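Local coordinates for protein 2-methyl-aconitate isomerase (Shewanella oneidensis, PDB 5K87) that catalyses the cis-trans isomerization of 2-methyl-aconitate in the 2-methylcitrate cycle, by base-catalysed proton abstraction coupled with rotation about the C2-C3 bond, at residues F28-L31 against Q32-P35; P155-G159 against A160-T164; F198-N202 against L203-L207; T239-Q242 against D243-N246; T300-A303 against E304-D307. The protein carries 1 engineered substitution. All coordinates share one frame; numbering follows the deposited sequence.

Interaction 1 (F28-L31 against Q32-P35); sequences FFRL and QDLP
Asp33 OD2 is gripped by two donors: Arg30 NE at 2.9 Å, coming from well above the carboxylate plane, and water 1, which lies 2.7 Å from Asp33 OD2. The other oxygen takes the second arm of a side-on salt bridge, NH2 of Arg30 giving a bond of 2.8 Å to Asp33 OD1, on the syn side and close to the carboxylate plane. The two flat groups are turned 45° against each other, although both oxygens lie near the guanidinium plane. A bend at chi3 of Arg30 (-52°) folds the chain back so that NE faces the aspartate. The amide of Gln32 stacks over one face of the same guanidinium, the planes 3° apart, with CD of Gln32 3.6 Å from Arg30 CZ. Water 1 also accepts from the backbone N of Arg30, so that the carboxylate serves the main chain as well as the side chain. The turn beneath is closed by Asp33 N bonding to Arg30 O (2.9 Å) and by Leu34 N bonding to Leu31 O (3.1 Å). On the apolar side, CD2 of Leu34 comes obliquely to the ring of Phe29, 3.7 Å from Phe29 CD1. Helix 43-53 covers this side, with Leu49 on Phe29 and Leu48 on Leu34. The pattern is that of a strand end running into a short 3-10 turn, here where strand 24-30 leaves the sheet on the way to helix 43-53, with an Arg-Asp salt bridge spanning the turn.

Interaction 2 (P155-G159 against A160-T164); sequences PITDG and AVQET
Gln162 folds back over Thr157 just past the second strand of a tight beta hairpin, in which strands 148-157 and 160-161 are joined by a type I' turn from Thr157 to Ala160. The CB of Gln162 lies 4.0 Å from Pro155 CB, the two side chains crossing at about a right angle, and also approaches the OG1 of Thr157. CG continues past that hydroxyl, and the bend at chi2 (71°) then turns the amide toward it. At the tip, Gln162 OE1 accepts from Thr157 OG1 at 2.7 Å, in the carbonyl plane and on a lone pair. The other end of the amide is held too: NE2 of Gln162 donates to Thr164 O at 2.9 Å, with the acceptor near the amide plane, and to Phe8 O of the second subunit. Bonds at both ends of the amide thus fix its rotation and establish which end is oxygen. The neighbouring Glu163 also reaches the second subunit, by a salt bridge to its Arg395, so this edge of the hairpin belongs to the dimer contact.

Beneath the side chains the ladder is regular. Thr157 and Ala160 form a hydrogen-bonded pair, with Thr157 N to Ala160 O at 2.9 Å and Ala160 N to Thr157 O at 3.0 Å; Ile156 and Val161 form the non-hydrogen-bonded pair that follows. Asp158 and Gly159 at the corner both have positive phi, as a type I' turn requires. Past the second pair, Gln162 N meets Pro155 O at 2.9 Å in a nearly straight bond, 173° at the hydrogen.

Interaction 3 (F198-N202 against L203-L207); sequences FPTGN and LVDVL
Thr200 and Asp205 point at each other from opposite directions, and Asn202 comes in across the aspartate at about a right angle, so that two side chains share one carboxylate. The hydroxyl OG1 of Thr200 donates to Asp205 OD2 at 2.6 Å, on the syn side and 18° out of the carboxylate plane. Asn202 uses its amide instead: ND2 gives Asp205 OD1 a bond of 2.8 Å, also syn. This acceptor lies near the plane of the Asn202 amide, while amide and carboxylate planes stand 55° apart. With OG1 between the backbone N and the carbonyl carbon (chi1 69°), the hydroxyl of Thr200 can face the aspartate and still accept from Asn202 N at 3.2 Å, which makes an ST turn. That turn overlaps the type I beta turn from Phe198 to Gly201, closed by Gly201 N bonding to Phe198 O.

An apolar contact lies on another part of the loop. CD2 of Leu203 sits over one face of the Phe198 ring, offset toward the rim, in a CH-pi contact with CD2 of Leu203 3.8 Å from the Phe198 ring centroid. Ile336 packs on both residues. Strand 213-221 pairs with the strand that Asp205 begins, and Arg265 of helix 249-266 touches Thr200 and Asp205.

Water 3 adds a third donor, bridging Asp205 OD2 to Asn202 O. The buried carboxylate is thus met at both oxygens by donors of the preceding loop, which would be expected to stabilise its negative charge where the loop enters strand 205-209.

Interaction 4 (T239-Q242 against D243-N246); sequences TELQ and DDIN
The backbone N of Leu241 donates to OD2 of Asp244 at 2.9 Å, in a nearly straight bond that meets the carboxylate on its anti side, 25° out of plane. In return, Asp244 N bonds to Leu241 O, also at 2.9 Å, so main chain and side chain of the aspartate both hold the residue three places earlier. The chi1 of Asp244 (-65°) sets CG beside its own backbone N, which brings OD2 back over the start of the turn. Along its flank the same OD2 approaches Glu240 CA at 3.5 Å. The carboxylate of Glu240 leads away from it and bonds instead to the backbone N atoms of Thr237 and Gly238.

The next carbonyl, Gln242 O, accepts from two donors: Asn246 N at 2.8 Å, nearly along the C=O axis, and Ile245 N at 3.0 Å from above the carbonyl plane. This mixture of i+3 and i+4 bonds belongs to the short, weakly bonded helix 242-245, which precedes the long helix 249-266. On its side, the amides of Gln242 and Asn246 pass each other with their planes 66° apart, ND2 of Asn246 lying 3.6 Å from Gln242 NE2. Both amides are held from beyond the turn: Gln242 NE2 donates to Leu318 O, while Asn246 OD1 accepts from Leu318 N.

Gln242 OE1 bonds to Lys61 of the second subunit, and the Gln242 side chain lies about 4 Å from the bound malonate and about 6 Å from the side chain of His319, a substrate-binding residue.

Interaction 5 (T300-A303 against E304-D307); sequences TVAA and EDVD
Ala302 and Asp305 hold each other across a short 3-10 turn that takes the chain from strand 300-301 toward strand 308-314. Two hydrogen bonds link the pair in opposite senses. Asp305 N donates to Ala302 O at 2.8 Å, the backbone bond of the turn, and Ala302 N donates to Asp305 OD2 at 3.0 Å, approaching from 55° above the carboxylate plane. Because chi1 of Asp305 (-66°) puts CG anti to the carbonyl carbon, the carboxylate lies back against Ala302 and its OD2 also comes 3.4 Å from Ala302 CB. A further backbone bond, from Val306 N to Ala303 O at 3.2 Å, extends the turn by one residue.

The apolar contact between valines is on the buried side. CG1 of Val301 meets CG1 of Val306 at 3.9 Å, the two side chains crossing at about a right angle, and Thr361 of strand 360-371 touches both. Pro290 packs on Ala303 and Val306.

A water-mediated link lies on another side. Glu304 bends at chi2 (72°), bringing its carboxylate back past the methyl of Ala302; water 4 donates to Glu304 OE1 at 2.9 Å and accepts from Ala303 N at 3.1 Å.

How the interactions relate
All five contacts are local turns, spaced along the chain without touching one another. Interactions 4 and 5 come closest by their centres, about 18 Å apart, with nearest atoms about 7 Å apart, on the same side of the chain's centre. Interactions 1 and 3 lie on opposite sides of it, their centres about 41 Å apart. Interaction 4 is next to the substrate pocket with its bound malonate; in interaction 1, the Phe29 side chain is about 10 Å from that of Glu75, in the substrate-binding stretch 71-75, which carries a changed residue in this structure, whereas 2, 3 and 5 lie away from the active and substrate-binding sites. Interactions 2 and 4 each reach the second subunit.

Interaction 1 (F28-L31 against Q32-P35)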
loop_
_atom_site.group_PDB
_atom_site.type_symbol
_atom_site.label_atom_id
_atom_site.label_comp_id
_atom_site.label_asym_id
_atom_site.label_seq_id
_atom_site.Cartn_x
_atom_site.Cartn_y
_atom_site.Cartn_z
ATOM N N PHE A 28 -8.447 -0.909 -13.070
ATOM C CA PHE A 28 -9.485 -1.327 -14.009
ATOM C C PHE A 28 -9.165 -0.883 -15.424
ATOM O O PHE A 28 -8.765 0.269 -15.643
ATOM C CB PHE A 28 -10.814 -0.676 -13.621
ATOM C CG PHE A 28 -11.439 -1.261 -12.388
ATOM C CD1 PHE A 28 -10.845 -1.090 -11.153
ATOM C CD2 PHE A 28 -12.624 -1.978 -12.463
ATOM C CE1 PHE A 28 -11.407 -1.643 -10.012
ATOM C CE2 PHE A 28 -13.204 -2.525 -11.316
ATOM C CZ PHE A 28 -12.586 -2.360 -10.102
ATOM N N PHE A 29 -9.361 -1.782 -16.382
ATOM C CA PHE A 29 -9.134 -1.511 -17.794
ATOM C C PHE A 29 -10.337 -1.934 -18.616
ATOM O O PHE A 29 -10.926 -3.002 -18.376
ATOM C CB PHE A 29 -7.965 -2.345 -18.326
ATOM C CG PHE A 29 -6.668 -2.152 -17.593
ATOM C CD1 PHE A 29 -5.751 -1.205 -18.013
ATOM C CD2 PHE A 29 -6.353 -2.948 -16.504
ATOM C CE1 PHE A 29 -4.547 -1.049 -17.345
ATOM C CE2 PHE A 29 -5.153 -2.790 -15.834
ATOM C CZ PHE A 29 -4.252 -1.842 -16.260
ATOM N N ARG A 30 -10.671 -1.132 -19.621
ATOM C CA ARG A 30 -11.513 -1.601 -20.711
ATOM C C ARG A 30 -10.635 -2.423 -21.620
ATOM O O ARG A 30 -9.511 -2.014 -21.932
ATOM C CB ARG A 30 -12.006 -0.440 -21.564
ATOM C CG ARG A 30 -13.121 0.408 -21.027
ATOM C CD ARG A 30 -13.794 1.184 -22.180
ATOM N NE ARG A 30 -12.810 1.911 -22.978
ATOM C CZ ARG A 30 -13.096 2.716 -23.996
ATOM N NH1 ARG A 30 -14.359 2.914 -24.356
ATOM N NH2 ARG A 30 -12.115 3.327 -24.648
ATOM N N LEU A 31 -11.146 -3.560 -22.070
ATOM C CA LEU A 31 -10.396 -4.439 -22.956
ATOM C C LEU A 31 -9.811 -3.692 -24.155
ATOM O O LEU A 31 -8.635 -3.844 -24.478
ATOM C CB LEU A 31 -11.297 -5.575 -23.428
ATOM C CG LEU A 31 -10.691 -6.551 -24.434
ATOM C CD1 LEU A 31 -9.543 -7.325 -23.805
ATOM C CD2 LEU A 31 -11.759 -7.504 -24.938
ATOM N N GLN A 32 -10.627 -2.862 -24.790
ATOM C CA GLN A 32 -10.190 -2.155 -25.994
ATOM C C GLN A 32 -9.078 -1.128 -25.759
ATOM O O GLN A 32 -8.436 -0.677 -26.711
ATOM C CB GLN A 32 -11.375 -1.496 -26.705
ATOM C CG GLN A 32 -11.920 -0.283 -25.984
ATOM C CD GLN A 32 -13.275 0.148 -26.502
ATOM O OE1 GLN A 32 -13.369 0.945 -27.432
ATOM N NE2 GLN A 32 -14.335 -0.373 -25.892
ATOM N N ASP A 33 -8.852 -0.751 -24.506
ATOM C CA ASP A 33 -7.785 0.193 -24.177
ATOM C C ASP A 33 -6.428 -0.490 -24.012
ATOM O O ASP A 33 -5.395 0.174 -23.972
ATOM C CB ASP A 33 -8.134 0.965 -22.907
ATOM C CG ASP A 33 -9.302 1.914 -23.101
ATOM O OD1 ASP A 33 -9.491 2.397 -24.241
ATOM O OD2 ASP A 33 -10.022 2.193 -22.120
ATOM N N LEU A 34 -6.426 -1.812 -23.909
ATOM C CA LEU A 34 -5.177 -2.543 -23.724
ATOM C C LEU A 34 -4.390 -2.607 -25.021
ATOM O O LEU A 34 -4.980 -2.582 -26.102
ATOM C CB LEU A 34 -5.468 -3.966 -23.251
ATOM C CG LEU A 34 -6.137 -4.100 -21.882
ATOM C CD1 LEU A 34 -6.510 -5.550 -21.609
ATOM C CD2 LEU A 34 -5.218 -3.550 -20.792
ATOM N N PRO A 35 -3.056 -2.696 -24.917
ATOM C CA PRO A 35 -2.259 -2.968 -26.117
ATOM C C PRO A 35 -2.766 -4.230 -26.816
ATOM O O PRO A 35 -3.243 -5.149 -26.148
ATOM C CB PRO A 35 -0.851 -3.200 -25.557
ATOM C CG PRO A 35 -0.828 -2.454 -24.263
ATOM C CD PRO A 35 -2.223 -2.567 -23.708
HETATM O O HOH W 1 -9.307 1.450 -19.573
#

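Interaction 2 (P155-G159 against A160-T164)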
loop_
_atom_site.group_PDB
_atom_site.type_symbol
_atom_site.label_atom_id
_atom_site.label_comp_id
_atom_site.label_asym_id
_atom_site.label_seq_id
_atom_site.Cartn_x
_atom_site.Cartn_y
_atom_site.Cartn_z
ATOM N N PRO A 155 -26.514 3.204 -8.315
ATOM C CA PRO A 155 -27.333 4.421 -8.360
ATOM C C PRO A 155 -26.827 5.410 -9.403
ATOM O O PRO A 155 -25.611 5.554 -9.612
ATOM C CB PRO A 155 -27.190 4.991 -6.952
ATOM C CG PRO A 155 -25.851 4.493 -6.480
ATOM C CD PRO A 155 -25.705 3.118 -7.085
ATOM N N ILE A 156 -27.770 6.093 -10.048
ATOM C CA ILE A 156 -27.500 7.038 -11.125
ATOM C C ILE A 156 -28.085 8.411 -10.793
ATOM O O ILE A 156 -29.231 8.510 -10.343
ATOM C CB ILE A 156 -28.149 6.571 -12.445
ATOM C CG1 ILE A 156 -27.697 5.149 -12.815
ATOM C CG2 ILE A 156 -27.845 7.551 -13.570
ATOM C CD1 ILE A 156 -26.212 5.012 -13.148
ATOM N N THR A 157 -27.300 9.460 -11.007
ATOM C CA THR A 157 -27.770 10.838 -10.876
ATOM C C THR A 157 -27.292 11.621 -12.089
ATOM O O THR A 157 -26.104 11.601 -12.412
ATOM C CB THR A 157 -27.224 11.492 -9.604
ATOM O OG1 THR A 157 -27.748 10.814 -8.454
ATOM C CG2 THR A 157 -27.607 12.971 -9.550
ATOM N N ASP A 158 -28.216 12.287 -12.779
ATOM C CA ASP A 158 -27.876 13.109 -13.944
ATOM C C ASP A 158 -27.090 12.312 -14.983
ATOM O O ASP A 158 -26.116 12.807 -15.556
ATOM C CB ASP A 158 -27.108 14.372 -13.528
ATOM C CG ASP A 158 -27.933 15.292 -12.643
ATOM O OD1 ASP A 158 -29.164 15.355 -12.844
ATOM O OD2 ASP A 158 -27.356 15.945 -11.745
ATOM N N GLY A 159 -27.517 11.076 -15.212
ATOM C CA GLY A 159 -26.921 10.225 -16.220
ATOM C C GLY A 159 -25.534 9.693 -15.901
ATOM O O GLY A 159 -24.890 9.110 -16.769
ATOM N N ALA A 160 -25.059 9.900 -14.678
ATOM C CA ALA A 160 -23.737 9.405 -14.301
ATOM C C ALA A 160 -23.849 8.623 -13.008
ATOM O O ALA A 160 -24.812 8.784 -12.260
ATOM C CB ALA A 160 -22.757 10.554 -14.141
ATOM N N VAL A 161 -22.860 7.774 -12.738
ATOM C CA VAL A 161 -22.834 7.035 -11.488
ATOM C C VAL A 161 -22.881 8.002 -10.306
ATOM O O VAL A 161 -22.155 9.007 -10.275
ATOM C CB VAL A 161 -21.588 6.132 -11.403
ATOM C CG1 VAL A 161 -21.464 5.520 -10.014
ATOM C CG2 VAL A 161 -21.639 5.049 -12.485
ATOM N N GLN A 162 -23.751 7.703 -9.350
ATOM C CA GLN A 162 -23.760 8.396 -8.085
ATOM C C GLN A 162 -22.772 7.662 -7.175
ATOM O O GLN A 162 -23.065 6.571 -6.692
ATOM C CB GLN A 162 -25.173 8.376 -7.494
ATOM C CG GLN A 162 -25.267 8.928 -6.080
ATOM C CD GLN A 162 -25.079 10.437 -6.028
ATOM O OE1 GLN A 162 -25.717 11.177 -6.781
ATOM N NE2 GLN A 162 -24.194 10.894 -5.152
ATOM N N GLU A 163 -21.595 8.244 -6.973
ATOM C CA GLU A 163 -20.538 7.601 -6.193
ATOM C C GLU A 163 -20.661 7.905 -4.712
ATOM O O GLU A 163 -20.463 7.039 -3.863
ATOM C CB GLU A 163 -19.169 8.104 -6.653
ATOM C CG GLU A 163 -18.835 7.874 -8.095
ATOM C CD GLU A 163 -17.383 8.218 -8.357
ATOM O OE1 GLU A 163 -17.034 9.427 -8.439
ATOM O OE2 GLU A 163 -16.557 7.270 -8.425
ATOM N N THR A 164 -20.967 9.163 -4.405
ATOM C CA THR A 164 -20.940 9.654 -3.037
ATOM C C THR A 164 -22.261 9.372 -2.328
ATOM O O THR A 164 -23.290 9.184 -2.974
ATOM C CB THR A 164 -20.670 11.166 -3.016
ATOM O OG1 THR A 164 -21.656 11.824 -3.822
ATOM C CG2 THR A 164 -19.279 11.479 -3.584
HETATM O O HOH W 2 -23.728 11.461 -10.817
#

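Interaction 3 (F198-N202 against L203-L207)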
loop_
_atom_site.group_PDB
_atom_site.type_symbol
_atom_site.label_atom_id
_atom_site.label_comp_id
_atom_site.label_asym_id
_atom_site.label_seq_id
_atom_site.Cartn_x
_atom_site.Cartn_y
_atom_site.Cartn_z
ATOM N N PHE A 198 -21.037 -28.920 -2.286
ATOM C CA PHE A 198 -20.193 -29.654 -1.350
ATOM C C PHE A 198 -19.443 -30.752 -2.092
ATOM O O PHE A 198 -19.960 -31.856 -2.250
ATOM C CB PHE A 198 -21.047 -30.245 -0.226
ATOM C CG PHE A 198 -21.743 -29.207 0.602
ATOM C CD1 PHE A 198 -21.023 -28.422 1.488
ATOM C CD2 PHE A 198 -23.110 -28.991 0.481
ATOM C CE1 PHE A 198 -21.649 -27.454 2.249
ATOM C CE2 PHE A 198 -23.745 -28.019 1.239
ATOM C CZ PHE A 198 -23.008 -27.245 2.122
ATOM N N PRO A 199 -18.221 -30.453 -2.560
ATOM C CA PRO A 199 -17.484 -31.408 -3.400
ATOM C C PRO A 199 -17.258 -32.778 -2.759
ATOM O O PRO A 199 -17.185 -33.767 -3.488
ATOM C CB PRO A 199 -16.148 -30.699 -3.669
ATOM C CG PRO A 199 -16.075 -29.591 -2.679
ATOM C CD PRO A 199 -17.484 -29.189 -2.383
ATOM N N THR A 200 -17.170 -32.847 -1.434
ATOM C CA THR A 200 -17.024 -34.141 -0.763
ATOM C C THR A 200 -18.364 -34.860 -0.595
ATOM O O THR A 200 -18.407 -36.034 -0.224
ATOM C CB THR A 200 -16.413 -33.993 0.633
ATOM O OG1 THR A 200 -17.361 -33.350 1.494
ATOM C CG2 THR A 200 -15.132 -33.178 0.581
ATOM N N GLY A 201 -19.457 -34.147 -0.841
ATOM C CA GLY A 201 -20.787 -34.696 -0.649
ATOM C C GLY A 201 -21.267 -34.621 0.790
ATOM O O GLY A 201 -22.385 -35.045 1.097
ATOM N N ASN A 202 -20.427 -34.078 1.670
ATOM C CA ASN A 202 -20.742 -33.976 3.093
ATOM C C ASN A 202 -20.796 -32.527 3.559
ATOM O O ASN A 202 -20.022 -31.687 3.084
ATOM C CB ASN A 202 -19.699 -34.725 3.921
ATOM C CG ASN A 202 -19.526 -36.161 3.473
ATOM O OD1 ASN A 202 -20.505 -36.872 3.252
ATOM N ND2 ASN A 202 -18.277 -36.589 3.324
ATOM N N LEU A 203 -21.695 -32.245 4.497
ATOM C CA LEU A 203 -21.814 -30.913 5.086
ATOM C C LEU A 203 -20.610 -30.611 5.960
ATOM O O LEU A 203 -20.144 -29.471 6.019
ATOM C CB LEU A 203 -23.083 -30.816 5.931
ATOM C CG LEU A 203 -24.396 -31.004 5.179
ATOM C CD1 LEU A 203 -25.578 -30.867 6.126
ATOM C CD2 LEU A 203 -24.480 -30.000 4.046
ATOM N N VAL A 204 -20.134 -31.632 6.665
ATOM C CA VAL A 204 -18.931 -31.532 7.475
ATOM C C VAL A 204 -18.059 -32.742 7.181
ATOM O O VAL A 204 -18.557 -33.820 6.850
ATOM C CB VAL A 204 -19.240 -31.463 8.989
ATOM C CG1 VAL A 204 -20.155 -30.281 9.302
ATOM C CG2 VAL A 204 -19.847 -32.769 9.483
ATOM N N ASP A 205 -16.751 -32.556 7.289
ATOM C CA ASP A 205 -15.814 -33.637 7.090
ATOM C C ASP A 205 -14.790 -33.587 8.196
ATOM O O ASP A 205 -14.693 -32.599 8.925
ATOM C CB ASP A 205 -15.115 -33.500 5.738
ATOM C CG ASP A 205 -16.019 -33.845 4.577
ATOM O OD1 ASP A 205 -16.228 -35.051 4.328
ATOM O OD2 ASP A 205 -16.521 -32.917 3.908
ATOM N N VAL A 206 -14.043 -34.671 8.337
ATOM C CA VAL A 206 -12.882 -34.657 9.204
ATOM C C VAL A 206 -11.664 -34.563 8.308
ATOM O O VAL A 206 -11.371 -35.476 7.538
ATOM C CB VAL A 206 -12.798 -35.905 10.092
ATOM C CG1 VAL A 206 -11.542 -35.851 10.947
ATOM C CG2 VAL A 206 -14.032 -36.006 10.972
ATOM N N LEU A 207 -10.957 -33.445 8.405
ATOM C CA LEU A 207 -9.788 -33.213 7.576
ATOM C C LEU A 207 -8.549 -33.762 8.277
ATOM O O LEU A 207 -8.106 -33.218 9.286
ATOM C CB LEU A 207 -9.646 -31.716 7.298
ATOM C CG LEU A 207 -8.839 -31.247 6.092
ATOM C CD1 LEU A 207 -9.188 -32.034 4.832
ATOM C CD2 LEU A 207 -9.076 -29.756 5.883
HETATM O O HOH W 3 -17.617 -30.453 3.923
#

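Interaction 4 (T239-Q242 against D243-N246)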
loop_
_atom_site.group_PDB
_atom_site.type_symbol
_atom_site.label_atom_id
_atom_site.label_comp_id
_atom_site.label_asym_id
_atom_site.label_seq_id
_atom_site.Cartn_x
_atom_site.Cartn_y
_atom_site.Cartn_z
ATOM N N THR A 239 -11.744 -14.061 17.504
ATOM C CA THR A 239 -11.652 -12.611 17.660
ATOM C C THR A 239 -10.305 -12.046 17.208
ATOM O O THR A 239 -10.049 -10.854 17.352
ATOM C CB THR A 239 -11.890 -12.161 19.118
ATOM O OG1 THR A 239 -10.838 -12.665 19.950
ATOM C CG2 THR A 239 -13.245 -12.644 19.625
ATOM N N GLU A 240 -9.448 -12.905 16.673
ATOM C CA GLU A 240 -8.090 -12.514 16.314
ATOM C C GLU A 240 -8.055 -11.386 15.291
ATOM O O GLU A 240 -8.917 -11.287 14.403
ATOM C CB GLU A 240 -7.309 -13.712 15.779
ATOM C CG GLU A 240 -6.897 -14.727 16.844
ATOM C CD GLU A 240 -8.044 -15.583 17.352
ATOM O OE1 GLU A 240 -9.075 -15.708 16.657
ATOM O OE2 GLU A 240 -7.903 -16.152 18.459
ATOM N N LEU A 241 -7.047 -10.536 15.429
ATOM C CA LEU A 241 -6.759 -9.480 14.460
ATOM C C LEU A 241 -5.499 -9.841 13.676
ATOM O O LEU A 241 -4.821 -10.812 14.003
ATOM C CB LEU A 241 -6.593 -8.145 15.177
ATOM C CG LEU A 241 -7.821 -7.699 15.972
ATOM C CD1 LEU A 241 -7.577 -6.336 16.604
ATOM C CD2 LEU A 241 -9.051 -7.679 15.077
ATOM N N GLN A 242 -5.178 -9.066 12.644
ATOM C CA GLN A 242 -4.047 -9.416 11.792
ATOM C C GLN A 242 -2.751 -9.603 12.572
ATOM O O GLN A 242 -1.991 -10.525 12.285
ATOM C CB GLN A 242 -3.842 -8.390 10.689
ATOM C CG GLN A 242 -4.874 -8.470 9.594
ATOM C CD GLN A 242 -4.522 -7.556 8.461
ATOM O OE1 GLN A 242 -4.238 -6.377 8.676
ATOM N NE2 GLN A 242 -4.480 -8.095 7.255
ATOM N N ASP A 243 -2.509 -8.753 13.565
ATOM C CA ASP A 243 -1.250 -8.820 14.316
ATOM C C ASP A 243 -1.118 -10.086 15.163
ATOM O O ASP A 243 -0.019 -10.424 15.607
ATOM C CB ASP A 243 -1.053 -7.578 15.189
ATOM C CG ASP A 243 -0.827 -6.319 14.371
ATOM O OD1 ASP A 243 -0.376 -6.431 13.210
ATOM O OD2 ASP A 243 -1.100 -5.215 14.891
ATOM N N ASP A 244 -2.226 -10.787 15.382
ATOM C CA ASP A 244 -2.197 -12.040 16.127
ATOM C C ASP A 244 -1.711 -13.199 15.271
ATOM O O ASP A 244 -1.304 -14.238 15.801
ATOM C CB ASP A 244 -3.580 -12.371 16.675
ATOM C CG ASP A 244 -4.058 -11.365 17.692
ATOM O OD1 ASP A 244 -3.249 -10.945 18.551
ATOM O OD2 ASP A 244 -5.244 -10.989 17.635
ATOM N N ILE A 245 -1.763 -13.037 13.952
ATOM C CA ILE A 245 -1.473 -14.146 13.041
ATOM C C ILE A 245 -0.384 -13.834 12.015
ATOM O O ILE A 245 0.453 -14.688 11.714
ATOM C CB ILE A 245 -2.775 -14.657 12.355
ATOM C CG1 ILE A 245 -3.644 -15.374 13.400
ATOM C CG2 ILE A 245 -2.472 -15.582 11.183
ATOM C CD1 ILE A 245 -5.014 -15.806 12.913
ATOM N N ASN A 246 -0.368 -12.611 11.498
ATOM C CA ASN A 246 0.447 -12.333 10.320
ATOM C C ASN A 246 1.944 -12.197 10.563
ATOM O O ASN A 246 2.718 -12.202 9.612
ATOM C CB ASN A 246 -0.123 -11.169 9.518
ATOM C CG ASN A 246 -1.388 -11.557 8.795
ATOM O OD1 ASN A 246 -1.715 -12.740 8.708
ATOM N ND2 ASN A 246 -2.109 -10.570 8.268
#

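Interaction 5 (T300-A303 against E304-D307)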
loop_
_atom_site.group_PDB
_atom_site.type_symbol
_atom_site.label_atom_id
_atom_site.label_comp_id
_atom_site.label_asym_id
_atom_site.label_seq_id
_atom_site.Cartn_x
_atom_site.Cartn_y
_atom_site.Cartn_z
ATOM N N THR A 300 -15.844 -1.394 19.265
ATOM C CA THR A 300 -16.291 -2.644 19.850
ATOM C C THR A 300 -17.350 -3.303 18.982
ATOM O O THR A 300 -18.332 -2.673 18.592
ATOM C CB THR A 300 -16.857 -2.438 21.265
ATOM O OG1 THR A 300 -15.835 -1.895 22.109
ATOM C CG2 THR A 300 -17.333 -3.761 21.847
ATOM N N VAL A 301 -17.126 -4.575 18.662
ATOM C CA VAL A 301 -18.156 -5.407 18.073
ATOM C C VAL A 301 -18.718 -6.247 19.209
ATOM O O VAL A 301 -18.020 -7.081 19.770
ATOM C CB VAL A 301 -17.568 -6.333 16.990
ATOM C CG1 VAL A 301 -18.643 -7.240 16.418
ATOM C CG2 VAL A 301 -16.926 -5.511 15.877
ATOM N N ALA A 302 -19.975 -6.004 19.562
ATOM C CA ALA A 302 -20.620 -6.744 20.638
ATOM C C ALA A 302 -21.076 -8.113 20.147
ATOM O O ALA A 302 -21.459 -8.262 18.991
ATOM C CB ALA A 302 -21.807 -5.949 21.181
ATOM N N ALA A 303 -21.048 -9.113 21.023
ATOM C CA ALA A 303 -21.512 -10.445 20.653
ATOM C C ALA A 303 -22.931 -10.387 20.089
ATOM O O ALA A 303 -23.258 -11.083 19.130
ATOM C CB ALA A 303 -21.447 -11.382 21.848
ATOM N N GLU A 304 -23.754 -9.516 20.667
ATOM C CA GLU A 304 -25.138 -9.346 20.241
ATOM C C GLU A 304 -25.262 -8.760 18.838
ATOM O O GLU A 304 -26.324 -8.845 18.217
ATOM C CB GLU A 304 -25.897 -8.451 21.231
ATOM C CG GLU A 304 -26.080 -9.046 22.624
ATOM C CD GLU A 304 -24.795 -9.081 23.440
ATOM O OE1 GLU A 304 -23.887 -8.259 23.176
ATOM O OE2 GLU A 304 -24.695 -9.937 24.345
ATOM N N ASP A 305 -24.182 -8.161 18.343
ATOM C CA ASP A 305 -24.200 -7.528 17.026
ATOM C C ASP A 305 -24.072 -8.537 15.886
ATOM O O ASP A 305 -24.357 -8.206 14.736
ATOM C CB ASP A 305 -23.068 -6.506 16.883
ATOM C CG ASP A 305 -23.218 -5.311 17.808
ATOM O OD1 ASP A 305 -24.338 -5.057 18.301
ATOM O OD2 ASP A 305 -22.199 -4.617 18.025
ATOM N N VAL A 306 -23.631 -9.754 16.195
ATOM C CA VAL A 306 -23.301 -10.718 15.152
ATOM C C VAL A 306 -23.906 -12.086 15.411
ATOM O O VAL A 306 -24.243 -12.432 16.548
ATOM C CB VAL A 306 -21.767 -10.877 14.991
ATOM C CG1 VAL A 306 -21.141 -9.571 14.524
ATOM C CG2 VAL A 306 -21.143 -11.362 16.292
ATOM N N ASP A 307 -24.037 -12.860 14.343
ATOM C CA ASP A 307 -24.500 -14.237 14.425
ATOM C C ASP A 307 -23.342 -15.220 14.579
ATOM O O ASP A 307 -23.533 -16.342 15.050
ATOM C CB ASP A 307 -25.319 -14.592 13.185
ATOM C CG ASP A 307 -26.567 -13.758 13.066
ATOM O OD1 ASP A 307 -27.458 -13.905 13.931
ATOM O OD2 ASP A 307 -26.669 -12.958 12.115
HETATM O O HOH W 4 -21.131 -8.165 24.004
#